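Local atomic coordinates of aminopeptidase N (Francisella tularensis subsp. tularensis, PDB entry 5DLL), a protein that probably removes amino acids one by one from the N termini of intracellular peptides, acting as a zinc-dependent metallopeptidase of the M1 family. Residues 29-34 against 141-146; 135-140 against 197-202; 477-482 against 493-498; 514-517 against 522-525. One frame throughout, in Å; residues are numbered along the deposited sequence.

Contact 1 of 4, residues 29-34 against 141-146; sequences DETHLI and TYYLDR. With NA (sodium ion), chain R.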
loop_
_atom_site.group_PDB
_atom_site.type_symbol
_atom_site.label_atom_id
_atom_site.label_comp_id
_atom_site.label_asym_id
_atom_site.label_seq_id
_atom_site.Cartn_x
_atom_site.Cartn_y
_atom_site.Cartn_z
ATOM N N ASP A 29 -32.059 7.985 -8.095
ATOM C CA ASP A 29 -32.164 6.716 -8.797
ATOM C C ASP A 29 -31.304 6.725 -10.055
ATOM O O ASP A 29 -30.575 5.763 -10.318
ATOM C CB ASP A 29 -33.627 6.431 -9.163
ATOM C CG ASP A 29 -34.482 6.056 -7.953
ATOM O OD1 ASP A 29 -33.920 5.793 -6.863
ATOM O OD2 ASP A 29 -35.726 6.010 -8.101
ATOM N N GLU A 30 -31.405 7.806 -10.831
ATOM C CA GLU A 30 -30.676 7.945 -12.090
ATOM C C GLU A 30 -30.071 9.332 -12.253
ATOM O O GLU A 30 -30.588 10.315 -11.734
ATOM C CB GLU A 30 -31.589 7.666 -13.285
ATOM C CG GLU A 30 -32.308 6.331 -13.215
ATOM C CD GLU A 30 -32.519 5.705 -14.576
ATOM O OE1 GLU A 30 -32.894 6.433 -15.514
ATOM O OE2 GLU A 30 -32.303 4.481 -14.705
ATOM N N THR A 31 -28.980 9.394 -13.007
ATOM C CA THR A 31 -28.266 10.634 -13.266
ATOM C C THR A 31 -27.889 10.678 -14.746
ATOM O O THR A 31 -27.140 9.824 -15.224
ATOM C CB THR A 31 -26.995 10.704 -12.401
ATOM O OG1 THR A 31 -27.357 10.607 -11.014
ATOM C CG2 THR A 31 -26.234 12.002 -12.650
ATOM N N HIS A 32 -28.432 11.649 -15.473
ATOM C CA HIS A 32 -28.137 11.812 -16.895
ATOM C C HIS A 32 -27.369 13.103 -17.107
ATOM O O HIS A 32 -27.903 14.184 -16.871
ATOM C CB HIS A 32 -29.423 11.834 -17.718
ATOM C CG HIS A 32 -30.178 10.545 -17.684
ATOM N ND1 HIS A 32 -30.761 10.057 -16.535
ATOM C CD2 HIS A 32 -30.445 9.641 -18.656
ATOM C CE1 HIS A 32 -31.352 8.907 -16.799
ATOM N NE2 HIS A 32 -31.175 8.631 -18.079
ATOM N N LEU A 33 -26.121 12.981 -17.550
ATOM C CA LEU A 33 -25.249 14.129 -17.757
ATOM C C LEU A 33 -24.939 14.330 -19.235
ATOM O O LEU A 33 -24.893 13.370 -20.004
ATOM C CB LEU A 33 -23.936 13.954 -16.984
ATOM C CG LEU A 33 -24.035 13.473 -15.532
ATOM C CD1 LEU A 33 -22.647 13.408 -14.911
ATOM C CD2 LEU A 33 -24.955 14.363 -14.711
ATOM N N ILE A 34 -24.750 15.593 -19.616
ATOM C CA ILE A 34 -24.231 15.963 -20.932
ATOM C C ILE A 34 -23.068 16.924 -20.713
ATOM O O ILE A 34 -23.219 17.942 -20.030
ATOM C CB ILE A 34 -25.298 16.649 -21.819
ATOM C CG1 ILE A 34 -26.516 15.731 -22.016
ATOM C CG2 ILE A 34 -24.699 17.035 -23.170
ATOM C CD1 ILE A 34 -27.760 16.438 -22.513
ATOM N N THR A 141 -21.049 19.380 -11.120
ATOM C CA THR A 141 -22.432 19.857 -11.126
ATOM C C THR A 141 -23.001 19.646 -9.729
ATOM O O THR A 141 -22.337 19.058 -8.872
ATOM C CB THR A 141 -23.288 19.170 -12.225
ATOM O OG1 THR A 141 -24.440 19.975 -12.547
ATOM C CG2 THR A 141 -23.725 17.770 -11.803
ATOM N N TYR A 142 -24.214 20.147 -9.503
ATOM C CA TYR A 142 -24.854 20.084 -8.188
ATOM C C TYR A 142 -25.390 18.682 -7.935
ATOM O O TYR A 142 -26.184 18.168 -8.722
ATOM C CB TYR A 142 -25.996 21.101 -8.078
ATOM C CG TYR A 142 -25.549 22.539 -7.882
ATOM C CD1 TYR A 142 -25.215 23.017 -6.620
ATOM C CD2 TYR A 142 -25.478 23.424 -8.955
ATOM C CE1 TYR A 142 -24.812 24.332 -6.433
ATOM C CE2 TYR A 142 -25.077 24.740 -8.776
ATOM C CZ TYR A 142 -24.747 25.190 -7.515
ATOM O OH TYR A 142 -24.350 26.496 -7.329
ATOM N N TYR A 143 -24.960 18.081 -6.830
ATOM C CA TYR A 143 -25.266 16.685 -6.524
ATOM C C TYR A 143 -25.374 16.456 -5.010
ATOM O O TYR A 143 -25.030 17.335 -4.216
ATOM C CB TYR A 143 -24.159 15.797 -7.101
ATOM C CG TYR A 143 -24.612 14.398 -7.446
ATOM C CD1 TYR A 143 -25.425 14.167 -8.554
ATOM C CD2 TYR A 143 -24.228 13.304 -6.672
ATOM C CE1 TYR A 143 -25.847 12.891 -8.877
ATOM C CE2 TYR A 143 -24.651 12.023 -6.988
ATOM C CZ TYR A 143 -25.457 11.826 -8.094
ATOM O OH TYR A 143 -25.887 10.564 -8.425
ATOM N N LEU A 144 -25.868 15.283 -4.617
ATOM C CA LEU A 144 -25.723 14.809 -3.237
ATOM C C LEU A 144 -24.395 14.053 -3.139
ATOM O O LEU A 144 -24.349 12.823 -3.224
ATOM C CB LEU A 144 -26.894 13.916 -2.826
ATOM C CG LEU A 144 -28.222 14.633 -2.571
ATOM C CD1 LEU A 144 -29.360 13.623 -2.520
ATOM C CD2 LEU A 144 -28.179 15.462 -1.292
ATOM N N ASP A 145 -23.317 14.814 -2.968
ATOM C CA ASP A 145 -21.963 14.292 -3.078
ATOM C C ASP A 145 -21.557 13.536 -1.806
ATOM O O ASP A 145 -20.694 13.973 -1.031
ATOM C CB ASP A 145 -21.003 15.440 -3.400
ATOM C CG ASP A 145 -19.604 14.968 -3.728
ATOM O OD1 ASP A 145 -19.329 13.750 -3.649
ATOM O OD2 ASP A 145 -18.770 15.830 -4.059
ATOM N N ARG A 146 -22.192 12.384 -1.619
ATOM C CA ARG A 146 -21.951 11.511 -0.477
ATOM C C ARG A 146 -22.114 10.072 -0.957
ATOM O O ARG A 146 -22.940 9.799 -1.836
ATOM C CB ARG A 146 -22.925 11.815 0.669
ATOM C CG ARG A 146 -24.391 11.780 0.268
ATOM C CD ARG A 146 -25.284 12.352 1.353
ATOM N NE ARG A 146 -25.404 11.472 2.515
ATOM C CZ ARG A 146 -26.080 11.775 3.625
ATOM N NH1 ARG A 146 -26.697 12.946 3.747
ATOM N NH2 ARG A 146 -26.131 10.906 4.630
HETATM NA NA NA R . -25.855 20.763 -14.379
#
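Thr31 and Tyr143 reach for each other from opposite directions and meet at their hydroxyls. Thr31 OG1 lies 3.0 Å from Tyr143 OH, in a hydrogen bond that either group could donate. The threonine oxygen sits at the edge of the tyrosine ring and in its plane. It approaches the OH from the CE1 side, with OG1 3.5 Å from Tyr143 CE1. The methyl is near the same ring carbon, with Thr31 CG2 3.9 Å from Tyr143 CE1. The tyrosine spans a wide gap: the CA atoms of Thr31 and Tyr143 are 9.5 Å apart. Its CG lies roughly opposite the backbone N (chi1 -153°), which carries the ring out from the irregular segment 141-146 toward strand 26-36. On that strand Leu33 points the same way as Thr31, but its CD2 comes no nearer than 4.6 Å to Thr141 CG2. Ala151, on the parallel neighbouring strand 150-160, touches both Thr31 and Tyr143. At the start of the loop segment Thr141 has a separate polar task. Its OG1 binds the sodium ion at 2.4 Å, alongside Thr106 OG1 and Val44 O. All of this lies within the N-terminal domain, away from the zinc site. The chemistry is that of a buried hydroxyl pair in mostly apolar surroundings. The bond gives each hydroxyl a partner across the contact, and it ties the far end of the tyrosine ring to the sheet while the sodium ion holds the loop a little earlier.

Contact 2 of 4, residues 135-140 against 197-202; sequences TGFRKI and YLFALV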
loop_
_atom_site.group_PDB
_atom_site.type_symbol
_atom_site.label_atom_id
_atom_site.label_comp_id
_atom_site.label_asym_id
_atom_site.label_seq_id
_atom_site.Cartn_x
_atom_site.Cartn_y
_atom_site.Cartn_z
ATOM N N THR A 135 -14.719 14.122 -2.513
ATOM C CA THR A 135 -15.836 15.053 -2.737
ATOM C C THR A 135 -15.592 16.005 -3.918
ATOM O O THR A 135 -15.995 17.164 -3.891
ATOM C CB THR A 135 -16.122 15.876 -1.457
ATOM O OG1 THR A 135 -14.933 16.566 -1.048
ATOM C CG2 THR A 135 -16.604 14.968 -0.315
ATOM N N GLY A 136 -14.959 15.499 -4.968
ATOM C CA GLY A 136 -14.654 16.302 -6.144
ATOM C C GLY A 136 -15.765 16.377 -7.174
ATOM O O GLY A 136 -15.658 17.137 -8.127
ATOM N N PHE A 137 -16.829 15.597 -7.010
ATOM C CA PHE A 137 -17.915 15.616 -7.997
ATOM C C PHE A 137 -18.766 16.869 -7.878
ATOM O O PHE A 137 -19.255 17.380 -8.886
ATOM C CB PHE A 137 -18.807 14.376 -7.894
ATOM C CG PHE A 137 -19.840 14.287 -8.991
ATOM C CD1 PHE A 137 -19.463 13.968 -10.286
ATOM C CD2 PHE A 137 -21.182 14.526 -8.731
ATOM C CE1 PHE A 137 -20.400 13.884 -11.300
ATOM C CE2 PHE A 137 -22.121 14.442 -9.741
ATOM C CZ PHE A 137 -21.732 14.121 -11.028
ATOM N N ARG A 138 -18.942 17.364 -6.652
ATOM C CA ARG A 138 -19.666 18.621 -6.421
ATOM C C ARG A 138 -19.068 19.818 -7.172
ATOM O O ARG A 138 -19.781 20.774 -7.450
ATOM C CB ARG A 138 -19.760 18.932 -4.925
ATOM C CG ARG A 138 -18.434 19.249 -4.247
ATOM C CD ARG A 138 -18.611 19.437 -2.749
ATOM N NE ARG A 138 -19.047 18.206 -2.091
ATOM C CZ ARG A 138 -19.337 18.097 -0.795
ATOM N NH1 ARG A 138 -19.241 19.148 0.009
ATOM N NH2 ARG A 138 -19.727 16.927 -0.296
ATOM N N LYS A 139 -17.775 19.754 -7.505
ATOM C CA LYS A 139 -17.127 20.756 -8.363
ATOM C C LYS A 139 -17.384 20.570 -9.873
ATOM O O LYS A 139 -16.691 21.179 -10.697
ATOM C CB LYS A 139 -15.611 20.763 -8.135
ATOM C CG LYS A 139 -15.163 21.140 -6.737
ATOM C CD LYS A 139 -13.663 21.392 -6.722
ATOM C CE LYS A 139 -13.131 21.620 -5.314
ATOM N NZ LYS A 139 -11.651 21.812 -5.307
ATOM N N ILE A 140 -18.354 19.731 -10.239
ATOM C CA ILE A 140 -18.681 19.489 -11.647
ATOM C C ILE A 140 -20.124 19.887 -11.929
ATOM O O ILE A 140 -20.392 20.620 -12.876
ATOM C CB ILE A 140 -18.437 18.016 -12.036
ATOM C CG1 ILE A 140 -16.956 17.669 -11.844
ATOM C CG2 ILE A 140 -18.858 17.763 -13.480
ATOM C CD1 ILE A 140 -16.615 16.213 -12.062
ATOM N N TYR A 197 -18.320 9.484 -6.353
ATOM C CA TYR A 197 -16.857 9.527 -6.214
ATOM C C TYR A 197 -16.150 8.570 -7.181
ATOM O O TYR A 197 -14.944 8.697 -7.426
ATOM C CB TYR A 197 -16.421 9.275 -4.758
ATOM C CG TYR A 197 -16.414 7.825 -4.306
ATOM C CD1 TYR A 197 -15.323 6.998 -4.572
ATOM C CD2 TYR A 197 -17.480 7.289 -3.586
ATOM C CE1 TYR A 197 -15.303 5.671 -4.156
ATOM C CE2 TYR A 197 -17.469 5.965 -3.163
ATOM C CZ TYR A 197 -16.377 5.158 -3.453
ATOM O OH TYR A 197 -16.355 3.841 -3.046
ATOM N N LEU A 198 -16.910 7.624 -7.731
ATOM C CA LEU A 198 -16.418 6.697 -8.753
ATOM C C LEU A 198 -16.728 7.147 -10.172
ATOM O O LEU A 198 -16.452 6.414 -11.128
ATOM C CB LEU A 198 -17.036 5.318 -8.546
ATOM C CG LEU A 198 -16.723 4.696 -7.198
ATOM C CD1 LEU A 198 -17.644 3.516 -6.987
ATOM C CD2 LEU A 198 -15.259 4.292 -7.117
ATOM N N PHE A 199 -17.310 8.330 -10.323
ATOM C CA PHE A 199 -17.547 8.872 -11.648
ATOM C C PHE A 199 -16.215 9.338 -12.233
ATOM O O PHE A 199 -15.385 9.917 -11.520
ATOM C CB PHE A 199 -18.550 10.033 -11.619
ATOM C CG PHE A 199 -18.599 10.797 -12.905
ATOM C CD1 PHE A 199 -17.729 11.859 -13.127
ATOM C CD2 PHE A 199 -19.467 10.426 -13.913
ATOM C CE1 PHE A 199 -17.739 12.545 -14.326
ATOM C CE2 PHE A 199 -19.484 11.113 -15.116
ATOM C CZ PHE A 199 -18.621 12.172 -15.323
ATOM N N ALA A 200 -16.018 9.083 -13.526
ATOM C CA ALA A 200 -14.847 9.588 -14.242
ATOM C C ALA A 200 -15.157 9.960 -15.689
ATOM O O ALA A 200 -16.047 9.381 -16.328
ATOM C CB ALA A 200 -13.714 8.576 -14.194
ATOM N N LEU A 201 -14.403 10.937 -16.186
ATOM C CA LEU A 201 -14.455 11.356 -17.580
ATOM C C LEU A 201 -13.033 11.624 -18.056
ATOM O O LEU A 201 -12.228 12.189 -17.319
ATOM C CB LEU A 201 -15.305 12.621 -17.725
ATOM C CG LEU A 201 -15.369 13.265 -19.124
ATOM C CD1 LEU A 201 -16.729 13.908 -19.369
ATOM C CD2 LEU A 201 -14.248 14.276 -19.354
ATOM N N VAL A 202 -12.729 11.211 -19.284
ATOM C CA VAL A 202 -11.446 11.519 -19.918
ATOM C C VAL A 202 -11.653 11.836 -21.395
ATOM O O VAL A 202 -12.381 11.127 -22.091
ATOM C CB VAL A 202 -10.455 10.344 -19.807
ATOM C CG1 VAL A 202 -9.177 10.646 -20.587
ATOM C CG2 VAL A 202 -10.150 10.027 -18.349
#
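Phe137 and Phe199 make the aromatic part of this contact, an offset edge-to-face pair. The edge of Phe137 is turned to one face of Phe199, toward its rim. Phe137 CE1 stands 3.8 Å from Phe199 CD1 and 3.9 Å from Phe199 CG. The ring centroids are 5.4 Å apart and the planes meet at 63°. Both rings extend away from their own backbone N (chi1 -174° for Phe137 and 168° for Phe199), yet the side chains cross at about a right angle.

Aliphatic packing is the second element. Ile140 CD1 reaches Phe199 CE1 at 4.5 Å, obliquely to the ring and more loosely. Leu33 of strand 26-36 touches both phenylalanines, and Val155 of strand 150-160 packs on Phe199.

Backbone bonding is local. Ile140 N donates to Phe137 O at 2.9 Å. This single turn, in a segment without a regular helix, brings Phe137 and Ile140 round to the same partner. Polar links are made with other parts of the chain: Tyr197 OH is hydrogen-bonded to Thr321 OG1, and Leu201 N to Thr130 OG1. The contact itself is buried and apolar. It is a piece of the hydrophobic core of the beta-rich M1 N-terminal domain, where the loop before strand 150-160 packs with the run leading into strand 201-204, against strands 26-36 and 150-160 of the large mixed sheet.

Contact 3 of 4, residues 477-482 against 493-498; sequences LEQTTL and LHIPVK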
loop_
_atom_site.group_PDB
_atom_site.type_symbol
_atom_site.label_atom_id
_atom_site.label_comp_id
_atom_site.label_asym_id
_atom_site.label_seq_id
_atom_site.Cartn_x
_atom_site.Cartn_y
_atom_site.Cartn_z
ATOM N N LEU A 477 -2.770 -17.815 28.217
ATOM C CA LEU A 477 -2.521 -16.575 27.485
ATOM C C LEU A 477 -3.236 -15.422 28.173
ATOM O O LEU A 477 -4.307 -15.615 28.748
ATOM C CB LEU A 477 -3.018 -16.702 26.043
ATOM C CG LEU A 477 -2.345 -17.774 25.178
ATOM C CD1 LEU A 477 -3.079 -17.931 23.854
ATOM C CD2 LEU A 477 -0.876 -17.449 24.940
ATOM N N GLU A 478 -2.642 -14.232 28.109
ATOM C CA GLU A 478 -3.215 -13.036 28.730
ATOM C C GLU A 478 -3.040 -11.802 27.848
ATOM O O GLU A 478 -1.934 -11.269 27.716
ATOM C CB GLU A 478 -2.586 -12.781 30.102
ATOM C CG GLU A 478 -3.079 -11.507 30.778
ATOM C CD GLU A 478 -2.726 -11.449 32.250
ATOM O OE1 GLU A 478 -1.709 -12.059 32.644
ATOM O OE2 GLU A 478 -3.466 -10.789 33.010
ATOM N N GLN A 479 -4.145 -11.344 27.267
ATOM C CA GLN A 479 -4.135 -10.153 26.423
ATOM C C GLN A 479 -4.371 -8.891 27.249
ATOM O O GLN A 479 -5.345 -8.793 27.997
ATOM C CB GLN A 479 -5.170 -10.255 25.300
ATOM C CG GLN A 479 -6.588 -10.570 25.751
ATOM C CD GLN A 479 -7.628 -9.967 24.839
ATOM O OE1 GLN A 479 -7.562 -8.783 24.505
ATOM N NE2 GLN A 479 -8.598 -10.775 24.432
ATOM N N THR A 480 -3.459 -7.936 27.109
ATOM C CA THR A 480 -3.547 -6.654 27.799
ATOM C C THR A 480 -3.154 -5.553 26.813
ATOM O O THR A 480 -2.132 -5.651 26.131
ATOM C CB THR A 480 -2.665 -6.620 29.079
ATOM O OG1 THR A 480 -2.627 -5.292 29.612
ATOM C CG2 THR A 480 -1.228 -7.097 28.807
ATOM N N THR A 481 -3.985 -4.520 26.727
ATOM C CA THR A 481 -3.752 -3.413 25.803
ATOM C C THR A 481 -3.856 -2.089 26.571
ATOM O O THR A 481 -4.873 -1.799 27.206
ATOM C CB THR A 481 -4.713 -3.474 24.589
ATOM O OG1 THR A 481 -4.658 -2.247 23.849
ATOM C CG2 THR A 481 -6.148 -3.752 25.022
ATOM N N LEU A 482 -2.784 -1.303 26.522
ATOM C CA LEU A 482 -2.640 -0.118 27.367
ATOM C C LEU A 482 -3.480 1.065 26.872
ATOM O O LEU A 482 -3.876 1.098 25.706
ATOM C CB LEU A 482 -1.164 0.294 27.431
ATOM C CG LEU A 482 -0.187 -0.740 27.993
ATOM C CD1 LEU A 482 1.241 -0.241 27.831
ATOM C CD2 LEU A 482 -0.495 -1.049 29.452
ATOM N N LEU A 493 -10.397 -8.490 23.446
ATOM C CA LEU A 493 -10.769 -8.736 22.053
ATOM C C LEU A 493 -10.884 -10.228 21.722
ATOM O O LEU A 493 -10.550 -11.093 22.531
ATOM C CB LEU A 493 -9.733 -8.100 21.124
ATOM C CG LEU A 493 -9.504 -6.600 21.307
ATOM C CD1 LEU A 493 -8.197 -6.171 20.660
ATOM C CD2 LEU A 493 -10.677 -5.819 20.738
ATOM N N HIS A 494 -11.365 -10.504 20.512
ATOM C CA HIS A 494 -11.421 -11.849 19.958
ATOM C C HIS A 494 -10.124 -12.089 19.173
ATOM O O HIS A 494 -9.956 -11.560 18.071
ATOM C CB HIS A 494 -12.637 -11.950 19.029
ATOM C CG HIS A 494 -13.015 -13.351 18.656
ATOM N ND1 HIS A 494 -14.299 -13.695 18.291
ATOM C CD2 HIS A 494 -12.288 -14.491 18.595
ATOM C CE1 HIS A 494 -14.345 -14.986 18.015
ATOM N NE2 HIS A 494 -13.139 -15.492 18.195
ATOM N N ILE A 495 -9.207 -12.872 19.749
ATOM C CA ILE A 495 -7.903 -13.140 19.123
ATOM C C ILE A 495 -7.848 -14.581 18.606
ATOM O O ILE A 495 -8.011 -15.518 19.389
ATOM C CB ILE A 495 -6.707 -12.969 20.104
ATOM C CG1 ILE A 495 -6.919 -11.823 21.104
ATOM C CG2 ILE A 495 -5.408 -12.772 19.331
ATOM C CD1 ILE A 495 -6.980 -10.443 20.495
ATOM N N PRO A 496 -7.621 -14.765 17.291
ATOM C CA PRO A 496 -7.339 -16.092 16.757
ATOM C C PRO A 496 -5.847 -16.407 16.825
ATOM O O PRO A 496 -5.026 -15.618 16.348
ATOM C CB PRO A 496 -7.800 -15.990 15.303
ATOM C CG PRO A 496 -7.608 -14.559 14.950
ATOM C CD PRO A 496 -7.732 -13.760 16.222
ATOM N N VAL A 497 -5.515 -17.551 17.424
ATOM C CA VAL A 497 -4.131 -17.996 17.558
ATOM C C VAL A 497 -3.913 -19.266 16.741
ATOM O O VAL A 497 -4.225 -20.368 17.195
ATOM C CB VAL A 497 -3.769 -18.279 19.030
ATOM C CG1 VAL A 497 -2.257 -18.339 19.198
ATOM C CG2 VAL A 497 -4.372 -17.220 19.941
ATOM N N LYS A 498 -3.386 -19.099 15.530
ATOM C CA LYS A 498 -3.059 -20.225 14.660
ATOM C C LYS A 498 -1.765 -20.850 15.158
ATOM O O LYS A 498 -0.744 -20.167 15.275
ATOM C CB LYS A 498 -2.912 -19.767 13.208
ATOM C CG LYS A 498 -2.824 -20.909 12.214
ATOM C CD LYS A 498 -2.652 -20.410 10.792
ATOM C CE LYS A 498 -2.290 -21.558 9.861
ATOM N NZ LYS A 498 -2.055 -21.098 8.467
#
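The side-chain amide of Gln479 grips the backbone of Leu493 with two hydrogen bonds. Leu493 N donates to Gln479 OE1 at 3.0 Å, with an N-H...O angle of 156°. Gln479 NE2 donates in return to Leu493 O at 2.7 Å, a more bent bond at 139°. Leu493 O lies near the plane of the Gln479 amide, so both ends of the flat group are used and its rotation is fixed. The glutamine gets there by placing CG between its backbone N and carbonyl carbon (chi1 53°), with a further bend at chi2. NE2 also lies 3.9 Å from Ile495 CG1 and makes a weak hydrogen bond to Glu518 O.

Strand 472-480 and strand 495-502 belong to different sheets of the Ig-like domain, and this contact bridges the two layers of the sandwich. Here the glutamine offers Leu493 a backbone-like partner just before the second strand begins.

Further along, the layers meet more loosely. Leu477 and Val497 approach tip to tip, with Leu477 CD1 4.2 Å from Val497 CG2, and their CA atoms are 10.2 Å apart. In the other direction the first segment turns toward solvent. Thr481 points toward the second segment but stays clear of it, and Leu482 is exposed. Leu493, by contrast, is buried, its side chain packing on Arg450 and Trp451 of helix 450-453.

Contact 4 of 4, residues 514-517 against 522-525; sequences IELK and TYTF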
loop_
_atom_site.group_PDB
_atom_site.type_symbol
_atom_site.label_atom_id
_atom_site.label_comp_id
_atom_site.label_asym_id
_atom_site.label_seq_id
_atom_site.Cartn_x
_atom_site.Cartn_y
_atom_site.Cartn_z
ATOM N N ILE A 514 -6.922 -21.811 17.734
ATOM C CA ILE A 514 -7.643 -21.603 18.994
ATOM C C ILE A 514 -7.955 -20.117 19.177
ATOM O O ILE A 514 -7.353 -19.261 18.521
ATOM C CB ILE A 514 -6.887 -22.168 20.222
ATOM C CG1 ILE A 514 -5.516 -21.507 20.398
ATOM C CG2 ILE A 514 -6.733 -23.677 20.098
ATOM C CD1 ILE A 514 -4.874 -21.798 21.737
ATOM N N GLU A 515 -8.896 -19.822 20.069
ATOM C CA GLU A 515 -9.430 -18.471 20.211
ATOM C C GLU A 515 -9.260 -17.942 21.625
ATOM O O GLU A 515 -9.412 -18.685 22.592
ATOM C CB GLU A 515 -10.908 -18.461 19.819
ATOM C CG GLU A 515 -11.119 -18.640 18.322
ATOM C CD GLU A 515 -12.462 -19.251 17.975
ATOM O OE1 GLU A 515 -13.453 -18.991 18.688
ATOM O OE2 GLU A 515 -12.524 -19.990 16.973
ATOM N N LEU A 516 -8.938 -16.655 21.727
ATOM C CA LEU A 516 -8.841 -15.965 23.010
ATOM C C LEU A 516 -9.877 -14.843 23.061
ATOM O O LEU A 516 -9.652 -13.755 22.532
ATOM C CB LEU A 516 -7.429 -15.411 23.208
ATOM C CG LEU A 516 -7.166 -14.613 24.484
ATOM C CD1 LEU A 516 -7.378 -15.471 25.722
ATOM C CD2 LEU A 516 -5.754 -14.047 24.455
ATOM N N LYS A 517 -11.009 -15.129 23.703
ATOM C CA LYS A 517 -12.131 -14.195 23.797
ATOM C C LYS A 517 -12.242 -13.595 25.194
ATOM O O LYS A 517 -13.313 -13.140 25.592
ATOM C CB LYS A 517 -13.441 -14.923 23.477
ATOM C CG LYS A 517 -13.433 -15.729 22.193
ATOM C CD LYS A 517 -14.784 -16.381 21.978
ATOM C CE LYS A 517 -14.736 -17.398 20.855
ATOM N NZ LYS A 517 -16.085 -17.925 20.514
ATOM N N THR A 522 -6.771 -20.385 29.792
ATOM C CA THR A 522 -5.830 -21.503 29.693
ATOM C C THR A 522 -6.392 -22.577 28.758
ATOM O O THR A 522 -7.609 -22.756 28.667
ATOM C CB THR A 522 -5.531 -22.109 31.086
ATOM O OG1 THR A 522 -5.073 -21.078 31.967
ATOM C CG2 THR A 522 -4.463 -23.193 31.006
ATOM N N TYR A 523 -5.495 -23.273 28.061
ATOM C CA TYR A 523 -5.862 -24.306 27.088
ATOM C C TYR A 523 -5.090 -25.591 27.371
ATOM O O TYR A 523 -3.857 -25.584 27.438
ATOM C CB TYR A 523 -5.570 -23.825 25.662
ATOM C CG TYR A 523 -6.175 -22.475 25.361
ATOM C CD1 TYR A 523 -5.481 -21.305 25.654
ATOM C CD2 TYR A 523 -7.451 -22.365 24.814
ATOM C CE1 TYR A 523 -6.034 -20.065 25.402
ATOM C CE2 TYR A 523 -8.010 -21.127 24.556
ATOM C CZ TYR A 523 -7.295 -19.981 24.853
ATOM O OH TYR A 523 -7.834 -18.745 24.604
ATOM N N THR A 524 -5.824 -26.689 27.536
ATOM C CA THR A 524 -5.223 -27.973 27.903
ATOM C C THR A 524 -5.138 -28.935 26.709
ATOM O O THR A 524 -6.101 -29.097 25.951
ATOM C CB THR A 524 -5.970 -28.637 29.084
ATOM O OG1 THR A 524 -5.201 -29.743 29.569
ATOM C CG2 THR A 524 -7.362 -29.131 28.680
ATOM N N PHE A 525 -3.967 -29.555 26.549
ATOM C CA PHE A 525 -3.724 -30.546 25.503
ATOM C C PHE A 525 -3.298 -31.868 26.132
ATOM O O PHE A 525 -2.195 -31.979 26.666
ATOM C CB PHE A 525 -2.636 -30.057 24.543
ATOM C CG PHE A 525 -3.021 -28.830 23.769
ATOM C CD1 PHE A 525 -3.837 -28.931 22.650
ATOM C CD2 PHE A 525 -2.572 -27.573 24.158
ATOM C CE1 PHE A 525 -4.200 -27.805 21.933
ATOM C CE2 PHE A 525 -2.931 -26.440 23.443
ATOM C CZ PHE A 525 -3.746 -26.556 22.329
#
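Strands 514-516 and 522-525 run nearly antiparallel, at 160°, with their axes 9.4 Å apart at closest approach, too far for strand pairing, so side chains fill the space between them. Tyr523 bridges it. Its ring is met over one face by Ile514 CD1, which sits above the ring centre in a CH-pi contact. Ile514 CD1 is 3.9 Å from the Tyr523 centroid and lies 10° off the ring normal. Ile514 CG1 is placed between the backbone N and the carbonyl carbon (chi1 60°), and the methyl it carries ends over the aromatic face. The other end of the ring is polar. Tyr523 OH donates to Glu515 O at 2.6 Å, and that oxygen lies at the ring edge, near its plane. The hydroxyl in turn stands above the plane of the Glu515 carbonyl rather than on a lone pair. Leu516 crosses the tyrosine at about a right angle, with Leu516 CD1 3.5 Å from Tyr523 OH. The Glu515 side chain points away from the tyrosine: its OE1 forms a salt bridge with Lys517 NZ at 3.4 Å, and OE2 forms one with Arg443.

The contact thus joins two layers of the Ig-like domain. Strand 508-516 is at one edge of its three-stranded sheet, beside strand 495-502. Strand 520-525 is at an edge of the facing sheet, beside strand 472-480, whose Leu477 touches both Leu516 and Tyr523.

From the N terminus, contact 1 opens first, at 29-34, and closes a long loop, partly of strands, at 141-146. Contact 2 opens at 135-140, before that closure, and ends at 197-202, so the two cross. They also touch, through a salt bridge between Asp145 and Arg138 and through the rings of Tyr143 and Phe137. Together they anchor one irregular stretch of the N-terminal domain. Contacts 3 and 4 follow in series in the Ig-like domain, far from the first pair. Each closes a short loop between the domain's two sheets. Strands 495-502 and 508-516 bind them side by side, with probable backbone hydrogen bonds joining Val497 to Ile514 and Ile495 to Leu516.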